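PDB 6VC6: 6-phospho-alpha-glucosidase from Merdibacter massiliensis, which probably hydrolyses 6-phospho-alpha-glucosides as a family 4 glycosidase that works with bound NAD and manganese(II). Local coordinates for residues D79-Q84 / H131-Y136; V124-S129 / N144-A149. All coordinates share one frame; numbering follows the deposited sequence.

Interaction 1: residues D79-Q84 / H131-Y136; sequences DFIFMQ and HQIRQY. With NAD (nicotinamide-adenine-dinucleotide), chain G.
Ile-133 carries this side of helix 113-136 against Ile-81 and Met-83 of strand 80-83, with no hydrogen bond passing between the two segments. Two residues earlier in the helix, His-131 turns elsewhere, with its NE2 hydrogen-bonded to Glu-159. Ile-133 itself points at the strand. Its chi2 of 163° stretches the longer branch outward, and CD1 therefore arrives ahead of the rest of the side chain. There it meets Met-83, present as selenomethionine, tip to tip: CE of Met-83 lies 3.7 Å from CD1 of Ile-133. The bend at chi3 (71°) of Met-83 turns CE toward that carbon, with SE lying close behind. Ile-81 slides past Ile-133 in the opposite direction, its CG2 reaching CD1 of Ile-133 at 4.1 Å. Apolar contacts of this kind seat the helices of a Rossmann-type nucleotide-binding fold on its parallel sheet; here the helix belongs to the crossover from strand 80-83 to its neighbour 141-144. The strand then runs out into the cofactor pocket, where O of Gln-84 comes within 3.5 Å of C5D of NAD. Next along the helix, Arg-134 forms a salt bridge with Asp-163 and donates through NH2 to the backbone oxygens of Ser-137 and Ala-140.

Interaction 2: residues V124-S129 / N144-A149; sequences VDMIES and NYSNPA. With NAD (nicotinamide-adenine-dinucleotide), chain G; G6P (6-O-phosphono-alpha-D-glucopyranose), chain F.
Over one face of the Asn-144 amide lies the terminal methyl of Met-126, a selenomethionine, whose CE is 3.3 Å from OD1 of Asn-144; CB of Met-83 packs beside OD1, close to the amide plane. Bends at chi2 (-66°) and chi3 fold Met-126 over the amide, while its SE packs 3.8 Å from OG of Ser-146. The amide's polar atoms have their own partners: OD1 accepts from Ser-146 OG at 2.8 Å and, weakly, from Ser-146 N, and ND2 donates to Asn-168 OD1 and, tilted from the amide plane, to Ser-146 O. With an alanine here, the Ser-146 hydroxyl and Asn-168 would probably lose this partner and a gap open beneath the Met-126 methyl. The turn leads into the active-site pocket. Tyr-145, its ring stacked with His-319, offers its backbone O to N7N of NAD at 3.0 Å. Asn-147 ND2 bridges cofactor and sugar, donating to O2D of NAD and, at 2.7 Å, to O3 of G6P; its OD1 closes an Asx turn onto Ala-149 N across the cis Pro-148. Asp-125 OD2 accepts from the adenine N6A. Met-126 also touches Met-83 of strand 80-83 and Val-152 of helix 149-159, while Ile-127 leans on helix 378-400.

How the interactions relate
Both contacts are buried and both draw on helix 113-136, but the centre of interaction 2 lies about 10 Å from the centre of the chain, that of interaction 1 about 18 Å. Interaction 1 is purely apolar, helix against strand, and approaches NAD through Gln-84, immediately past the end of strand 80-83. Interaction 2 sets a methionine over a hydrogen-bonded turn beyond strand 141-144, and its polar groups hold both NAD and the sugar phosphate. Met-83 joins the two: its O probably bonds to N of Tyr-145 at 2.8 Å, and its side chain packs against Ser-129.

Interaction 1: residues D79-Q84 / H131-Y136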
loop_
_atom_site.group_PDB
_atom_site.type_symbol
_atom_site.label_atom_id
_atom_site.label_comp_id
_atom_site.label_asym_id
_atom_site.label_seq_id
_atom_site.Cartn_x
_atom_site.Cartn_y
_atom_site.Cartn_z
ATOM N N ASP A 79 -13.954 -9.998 -13.556
ATOM C CA ASP A 79 -13.400 -8.875 -14.303
ATOM C C ASP A 79 -12.333 -8.134 -13.510
ATOM O O ASP A 79 -11.347 -7.663 -14.087
ATOM C CB ASP A 79 -14.513 -7.903 -14.704
ATOM C CG ASP A 79 -15.529 -8.529 -15.639
ATOM O OD1 ASP A 79 -15.129 -9.001 -16.724
ATOM O OD2 ASP A 79 -16.728 -8.547 -15.288
ATOM N N PHE A 80 -12.509 -8.027 -12.195
ATOM C CA PHE A 80 -11.577 -7.310 -11.338
ATOM C C PHE A 80 -11.338 -8.105 -10.065
ATOM O O PHE A 80 -12.271 -8.681 -9.498
ATOM C CB PHE A 80 -12.102 -5.914 -10.982
ATOM C CG PHE A 80 -11.996 -4.922 -12.101
ATOM C CD1 PHE A 80 -10.819 -4.225 -12.317
ATOM C CD2 PHE A 80 -13.074 -4.683 -12.937
ATOM C CE1 PHE A 80 -10.718 -3.309 -13.346
ATOM C CE2 PHE A 80 -12.979 -3.767 -13.968
ATOM C CZ PHE A 80 -11.799 -3.080 -14.172
ATOM N N ILE A 81 -10.083 -8.130 -9.621
ATOM C CA ILE A 81 -9.698 -8.746 -8.358
ATOM C C ILE A 81 -9.069 -7.666 -7.490
ATOM O O ILE A 81 -8.019 -7.112 -7.843
ATOM C CB ILE A 81 -8.726 -9.919 -8.559
ATOM C CG1 ILE A 81 -9.300 -10.930 -9.554
ATOM C CG2 ILE A 81 -8.425 -10.590 -7.229
ATOM C CD1 ILE A 81 -10.533 -11.648 -9.055
ATOM N N PHE A 82 -9.711 -7.361 -6.364
ATOM C CA PHE A 82 -9.196 -6.400 -5.394
ATOM C C PHE A 82 -8.446 -7.180 -4.319
ATOM O O PHE A 82 -9.056 -7.931 -3.551
ATOM C CB PHE A 82 -10.325 -5.573 -4.778
ATOM C CG PHE A 82 -10.974 -4.599 -5.730
ATOM C CD1 PHE A 82 -10.579 -4.516 -7.056
ATOM C CD2 PHE A 82 -11.987 -3.762 -5.288
ATOM C CE1 PHE A 82 -11.183 -3.622 -7.922
ATOM C CE2 PHE A 82 -12.594 -2.865 -6.148
ATOM C CZ PHE A 82 -12.191 -2.796 -7.467
HETATM N N MSE A 83 -7.131 -7.005 -4.262
HETATM C CA MSE A 83 -6.313 -7.749 -3.309
HETATM C C MSE A 83 -5.870 -6.882 -2.134
HETATM O O MSE A 83 -5.213 -5.858 -2.321
HETATM C CB MSE A 83 -5.089 -8.343 -4.010
HETATM C CG MSE A 83 -5.391 -8.967 -5.361
HETATM SE SE MSE A 83 -4.062 -10.293 -5.888
HETATM C CE MSE A 83 -4.527 -11.699 -4.627
ATOM N N GLN A 84 -6.231 -7.298 -0.923
ATOM C CA GLN A 84 -5.850 -6.591 0.297
ATOM C C GLN A 84 -5.570 -7.592 1.416
ATOM O O GLN A 84 -6.056 -7.463 2.541
ATOM C CB GLN A 84 -6.923 -5.581 0.707
ATOM C CG GLN A 84 -8.320 -6.160 0.881
ATOM C CD GLN A 84 -9.292 -5.151 1.461
ATOM O OE1 GLN A 84 -10.413 -5.494 1.839
ATOM N NE2 GLN A 84 -8.865 -3.895 1.534
ATOM N N HIS A 131 -1.222 -17.223 -8.924
ATOM C CA HIS A 131 -1.250 -18.451 -9.713
ATOM C C HIS A 131 -2.627 -19.100 -9.670
ATOM O O HIS A 131 -3.106 -19.626 -10.681
ATOM C CB HIS A 131 -0.182 -19.423 -9.212
ATOM C CG HIS A 131 1.178 -19.176 -9.788
ATOM N ND1 HIS A 131 1.416 -19.137 -11.145
ATOM C CD2 HIS A 131 2.373 -18.958 -9.190
ATOM C CE1 HIS A 131 2.699 -18.904 -11.359
ATOM N NE2 HIS A 131 3.302 -18.792 -10.188
ATOM N N GLN A 132 -3.260 -19.075 -8.507
ATOM C CA GLN A 132 -4.608 -19.598 -8.396
ATOM C C GLN A 132 -5.589 -18.796 -9.227
ATOM O O GLN A 132 -6.420 -19.362 -9.920
ATOM C CB GLN A 132 -5.065 -19.619 -6.945
ATOM C CG GLN A 132 -4.405 -20.687 -6.102
ATOM C CD GLN A 132 -4.954 -20.727 -4.693
ATOM O OE1 GLN A 132 -5.609 -19.801 -4.248
ATOM N NE2 GLN A 132 -4.692 -21.810 -3.992
ATOM N N ILE A 133 -5.467 -17.475 -9.173
ATOM C CA ILE A 133 -6.369 -16.589 -9.888
ATOM C C ILE A 133 -6.256 -16.805 -11.388
ATOM O O ILE A 133 -7.248 -16.863 -12.083
ATOM C CB ILE A 133 -6.051 -15.111 -9.577
ATOM C CG1 ILE A 133 -6.302 -14.800 -8.101
ATOM C CG2 ILE A 133 -6.861 -14.176 -10.457
ATOM C CD1 ILE A 133 -5.651 -13.524 -7.630
ATOM N N ARG A 134 -5.028 -16.936 -11.865
ATOM C CA ARG A 134 -4.754 -17.110 -13.278
ATOM C C ARG A 134 -5.243 -18.456 -13.794
ATOM O O ARG A 134 -5.431 -18.642 -14.985
ATOM C CB ARG A 134 -3.280 -16.871 -13.585
ATOM C CG ARG A 134 -2.869 -15.412 -13.492
ATOM C CD ARG A 134 -3.931 -14.487 -14.052
ATOM N NE ARG A 134 -3.456 -13.122 -14.180
ATOM C CZ ARG A 134 -4.239 -12.053 -14.204
ATOM N NH1 ARG A 134 -3.716 -10.853 -14.322
ATOM N NH2 ARG A 134 -5.546 -12.181 -14.113
ATOM N N GLN A 135 -5.402 -19.400 -12.878
ATOM C CA GLN A 135 -5.985 -20.698 -13.176
ATOM C C GLN A 135 -7.442 -20.589 -13.643
ATOM O O GLN A 135 -7.891 -21.376 -14.458
ATOM C CB GLN A 135 -5.869 -21.636 -11.975
ATOM C CG GLN A 135 -4.672 -22.569 -12.033
ATOM C CD GLN A 135 -4.297 -23.153 -10.680
ATOM O OE1 GLN A 135 -5.158 -23.495 -9.873
ATOM N NE2 GLN A 135 -3.002 -23.281 -10.435
ATOM N N TYR A 136 -8.190 -19.661 -13.063
ATOM C CA TYR A 136 -9.588 -19.470 -13.427
ATOM C C TYR A 136 -9.924 -18.287 -14.343
ATOM O O TYR A 136 -10.704 -18.428 -15.270
ATOM C CB TYR A 136 -10.436 -19.416 -12.166
ATOM C CG TYR A 136 -10.204 -20.600 -11.279
ATOM C CD1 TYR A 136 -10.883 -21.781 -11.486
ATOM C CD2 TYR A 136 -9.293 -20.545 -10.249
ATOM C CE1 TYR A 136 -10.668 -22.873 -10.679
ATOM C CE2 TYR A 136 -9.071 -21.629 -9.438
ATOM C CZ TYR A 136 -9.762 -22.791 -9.657
ATOM O OH TYR A 136 -9.542 -23.872 -8.853
HETATM P PA NAD G . -6.001 -7.419 8.312
HETATM O O1A NAD G . -7.130 -6.734 9.043
HETATM O O2A NAD G . -5.164 -8.457 9.020
HETATM O O5B NAD G . -6.590 -8.083 6.972
HETATM C C5B NAD G . -5.841 -9.062 6.260
HETATM C C4B NAD G . -6.778 -10.143 5.748
HETATM O O4B NAD G . -6.147 -10.876 4.695
HETATM C C3B NAD G . -7.110 -11.130 6.855
HETATM O O3B NAD G . -8.527 -11.290 6.944
HETATM C C2B NAD G . -6.480 -12.437 6.424
HETATM O O2B NAD G . -7.332 -13.539 6.745
HETATM C C1B NAD G . -6.334 -12.273 4.922
HETATM N N9A NAD G . -5.200 -13.066 4.387
HETATM C C8A NAD G . -3.975 -13.200 4.932
HETATM N N7A NAD G . -3.192 -14.010 4.173
HETATM C C5A NAD G . -3.927 -14.411 3.118
HETATM C C6A NAD G . -3.721 -15.275 1.931
HETATM N N6A NAD G . -2.536 -15.892 1.709
HETATM N N1A NAD G . -4.758 -15.426 1.076
HETATM C C2A NAD G . -5.942 -14.821 1.280
HETATM N N3A NAD G . -6.198 -14.027 2.334
HETATM C C4A NAD G . -5.250 -13.790 3.270
HETATM O O3 NAD G . -5.011 -6.304 7.704
HETATM P PN NAD G . -5.478 -4.794 7.412
HETATM O O1N NAD G . -4.920 -3.904 8.499
HETATM O O2N NAD G . -6.953 -4.771 7.084
HETATM O O5D NAD G . -4.654 -4.512 6.062
HETATM C C5D NAD G . -5.127 -5.017 4.815
HETATM C C4D NAD G . -4.008 -4.892 3.793
HETATM O O4D NAD G . -4.145 -3.672 3.063
HETATM C C3D NAD G . -2.654 -4.849 4.487
HETATM O O3D NAD G . -1.760 -5.742 3.820
HETATM C C2D NAD G . -2.164 -3.434 4.281
HETATM O O2D NAD G . -0.743 -3.392 4.145
HETATM C C1D NAD G . -2.861 -3.052 2.989
HETATM N N1N NAD G . -2.948 -1.606 2.804
HETATM C C2N NAD G . -2.247 -1.084 1.797
HETATM C C3N NAD G . -2.265 0.275 1.540
HETATM C C7N NAD G . -1.455 0.807 0.397
HETATM O O7N NAD G . -1.268 2.008 0.302
HETATM N N7N NAD G . -0.949 -0.058 -0.481
HETATM C C4N NAD G . -3.040 1.105 2.340
HETATM C C5N NAD G . -3.760 0.540 3.388
HETATM C C6N NAD G . -3.703 -0.836 3.598
#

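Interaction 2: residues V124-S129 / N144-A149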
loop_
_atom_site.group_PDB
_atom_site.type_symbol
_atom_site.label_atom_id
_atom_site.label_comp_id
_atom_site.label_asym_id
_atom_site.label_seq_id
_atom_site.Cartn_x
_atom_site.Cartn_y
_atom_site.Cartn_z
ATOM N N VAL A 124 5.687 -15.027 -0.740
ATOM C CA VAL A 124 5.219 -16.408 -0.794
ATOM C C VAL A 124 3.721 -16.457 -1.069
ATOM O O VAL A 124 3.257 -17.192 -1.947
ATOM C CB VAL A 124 5.577 -17.141 0.512
ATOM C CG1 VAL A 124 4.905 -18.505 0.562
ATOM C CG2 VAL A 124 7.086 -17.274 0.651
ATOM N N ASP A 125 2.942 -15.663 -0.329
ATOM C CA ASP A 125 1.490 -15.764 -0.411
ATOM C C ASP A 125 0.918 -15.051 -1.631
ATOM O O ASP A 125 -0.114 -15.480 -2.160
ATOM C CB ASP A 125 0.855 -15.211 0.867
ATOM C CG ASP A 125 0.924 -16.190 2.025
ATOM O OD1 ASP A 125 1.717 -17.152 1.949
ATOM O OD2 ASP A 125 0.185 -15.996 3.013
HETATM N N MSE A 126 1.534 -13.968 -2.076
HETATM C CA MSE A 126 1.056 -13.262 -3.250
HETATM C C MSE A 126 1.263 -14.066 -4.519
HETATM O O MSE A 126 0.345 -14.135 -5.324
HETATM C CB MSE A 126 1.700 -11.896 -3.417
HETATM C CG MSE A 126 1.161 -10.805 -2.503
HETATM SE SE MSE A 126 -0.698 -10.309 -2.826
HETATM C CE MSE A 126 -0.580 -9.741 -4.676
ATOM N N ILE A 127 2.430 -14.663 -4.710
ATOM C CA ILE A 127 2.713 -15.474 -5.890
ATOM C C ILE A 127 1.828 -16.715 -5.910
ATOM O O ILE A 127 1.339 -17.131 -6.969
ATOM C CB ILE A 127 4.211 -15.829 -5.939
ATOM C CG1 ILE A 127 5.028 -14.584 -6.294
ATOM C CG2 ILE A 127 4.475 -16.954 -6.929
ATOM C CD1 ILE A 127 6.519 -14.786 -6.228
ATOM N N GLU A 128 1.592 -17.314 -4.740
ATOM C CA GLU A 128 0.689 -18.458 -4.665
ATOM C C GLU A 128 -0.737 -18.059 -5.024
ATOM O O GLU A 128 -1.457 -18.820 -5.682
ATOM C CB GLU A 128 0.740 -19.068 -3.264
ATOM C CG GLU A 128 -0.056 -20.354 -3.108
ATOM C CD GLU A 128 -0.255 -20.741 -1.653
ATOM O OE1 GLU A 128 -0.731 -19.892 -0.869
ATOM O OE2 GLU A 128 0.068 -21.893 -1.292
ATOM N N SER A 129 -1.160 -16.863 -4.610
ATOM C CA SER A 129 -2.538 -16.446 -4.843
ATOM C C SER A 129 -2.774 -16.077 -6.303
ATOM O O SER A 129 -3.820 -16.413 -6.871
ATOM C CB SER A 129 -2.893 -15.272 -3.931
ATOM O OG SER A 129 -4.227 -14.851 -4.149
ATOM N N ASN A 144 -3.892 -4.450 -6.689
ATOM C CA ASN A 144 -3.300 -4.945 -5.453
ATOM C C ASN A 144 -2.996 -3.793 -4.504
ATOM O O ASN A 144 -2.266 -2.861 -4.862
ATOM C CB ASN A 144 -2.026 -5.739 -5.741
ATOM C CG ASN A 144 -1.345 -6.215 -4.477
ATOM O OD1 ASN A 144 -1.951 -6.907 -3.660
ATOM N ND2 ASN A 144 -0.082 -5.844 -4.307
ATOM N N TYR A 145 -3.467 -3.886 -3.282
ATOM C CA TYR A 145 -3.115 -2.957 -2.243
ATOM C C TYR A 145 -2.115 -3.627 -1.303
ATOM O O TYR A 145 -1.454 -2.964 -0.537
ATOM C CB TYR A 145 -4.361 -2.629 -1.446
ATOM C CG TYR A 145 -4.931 -1.252 -1.602
ATOM C CD1 TYR A 145 -6.271 -1.036 -1.435
ATOM C CD2 TYR A 145 -4.135 -0.174 -1.874
ATOM C CE1 TYR A 145 -6.813 0.216 -1.541
ATOM C CE2 TYR A 145 -4.666 1.083 -1.991
ATOM C CZ TYR A 145 -6.009 1.267 -1.819
ATOM O OH TYR A 145 -6.551 2.504 -1.931
ATOM N N SER A 146 -2.011 -4.950 -1.374
ATOM C CA SER A 146 -1.291 -5.716 -0.363
ATOM C C SER A 146 0.172 -5.315 -0.249
ATOM O O SER A 146 0.884 -5.254 -1.233
ATOM C CB SER A 146 -1.379 -7.214 -0.667
ATOM O OG SER A 146 -2.688 -7.613 -1.017
ATOM N N ASN A 147 0.608 -5.083 0.981
ATOM C CA ASN A 147 1.954 -4.609 1.281
ATOM C C ASN A 147 2.942 -5.734 1.619
ATOM O O ASN A 147 2.499 -6.836 1.880
ATOM C CB ASN A 147 1.916 -3.586 2.410
ATOM C CG ASN A 147 1.723 -2.174 1.909
ATOM O OD1 ASN A 147 2.420 -1.727 1.016
ATOM N ND2 ASN A 147 0.775 -1.469 2.489
ATOM N N PRO A 148 4.236 -5.448 1.595
ATOM C CA PRO A 148 4.762 -4.136 1.211
ATOM C C PRO A 148 4.842 -3.995 -0.296
ATOM O O PRO A 148 5.458 -4.813 -0.948
ATOM C CB PRO A 148 6.165 -4.119 1.795
ATOM C CG PRO A 148 6.327 -5.374 2.545
ATOM C CD PRO A 148 5.252 -6.318 2.175
ATOM N N ALA A 149 4.221 -2.958 -0.824
ATOM C CA ALA A 149 3.979 -2.837 -2.245
ATOM C C ALA A 149 5.247 -2.847 -3.087
ATOM O O ALA A 149 5.271 -3.434 -4.149
ATOM C CB ALA A 149 3.149 -1.603 -2.539
HETATM P PA NAD G . -6.001 -7.419 8.312
HETATM O O1A NAD G . -7.130 -6.734 9.043
HETATM O O2A NAD G . -5.164 -8.457 9.020
HETATM O O5B NAD G . -6.590 -8.083 6.972
HETATM C C5B NAD G . -5.841 -9.062 6.260
HETATM C C4B NAD G . -6.778 -10.143 5.748
HETATM O O4B NAD G . -6.147 -10.876 4.695
HETATM C C3B NAD G . -7.110 -11.130 6.855
HETATM O O3B NAD G . -8.527 -11.290 6.944
HETATM C C2B NAD G . -6.480 -12.437 6.424
HETATM O O2B NAD G . -7.332 -13.539 6.745
HETATM C C1B NAD G . -6.334 -12.273 4.922
HETATM N N9A NAD G . -5.200 -13.066 4.387
HETATM C C8A NAD G . -3.975 -13.200 4.932
HETATM N N7A NAD G . -3.192 -14.010 4.173
HETATM C C5A NAD G . -3.927 -14.411 3.118
HETATM C C6A NAD G . -3.721 -15.275 1.931
HETATM N N6A NAD G . -2.536 -15.892 1.709
HETATM N N1A NAD G . -4.758 -15.426 1.076
HETATM C C2A NAD G . -5.942 -14.821 1.280
HETATM N N3A NAD G . -6.198 -14.027 2.334
HETATM C C4A NAD G . -5.250 -13.790 3.270
HETATM O O3 NAD G . -5.011 -6.304 7.704
HETATM P PN NAD G . -5.478 -4.794 7.412
HETATM O O1N NAD G . -4.920 -3.904 8.499
HETATM O O2N NAD G . -6.953 -4.771 7.084
HETATM O O5D NAD G . -4.654 -4.512 6.062
HETATM C C5D NAD G . -5.127 -5.017 4.815
HETATM C C4D NAD G . -4.008 -4.892 3.793
HETATM O O4D NAD G . -4.145 -3.672 3.063
HETATM C C3D NAD G . -2.654 -4.849 4.487
HETATM O O3D NAD G . -1.760 -5.742 3.820
HETATM C C2D NAD G . -2.164 -3.434 4.281
HETATM O O2D NAD G . -0.743 -3.392 4.145
HETATM C C1D NAD G . -2.861 -3.052 2.989
HETATM N N1N NAD G . -2.948 -1.606 2.804
HETATM C C2N NAD G . -2.247 -1.084 1.797
HETATM C C3N NAD G . -2.265 0.275 1.540
HETATM C C7N NAD G . -1.455 0.807 0.397
HETATM O O7N NAD G . -1.268 2.008 0.302
HETATM N N7N NAD G . -0.949 -0.058 -0.481
HETATM C C4N NAD G . -3.040 1.105 2.340
HETATM C C5N NAD G . -3.760 0.540 3.388
HETATM C C6N NAD G . -3.703 -0.836 3.598
HETATM C C1 G6P F . -0.160 4.370 4.770
HETATM C C2 G6P F . 0.299 3.505 3.588
HETATM C C3 G6P F . -0.092 2.041 3.691
HETATM C C4 G6P F . 0.109 1.578 5.115
HETATM C C5 G6P F . -0.917 2.296 5.971
HETATM C C6 G6P F . -0.683 1.953 7.437
HETATM O O1 G6P F . -0.953 5.461 4.281
HETATM O O2 G6P F . -0.232 4.046 2.371
HETATM O O3 G6P F . 0.695 1.244 2.801
HETATM O O4 G6P F . -0.095 0.165 5.189
HETATM O O5 G6P F . -0.850 3.723 5.858
HETATM O O6 G6P F . -1.908 2.108 8.144
HETATM P P G6P F . -2.067 1.531 9.636
HETATM O O1P G6P F . -2.430 0.084 9.403
HETATM O O2P G6P F . -0.712 1.742 10.271
HETATM O O3P G6P F . -3.160 2.381 10.238
#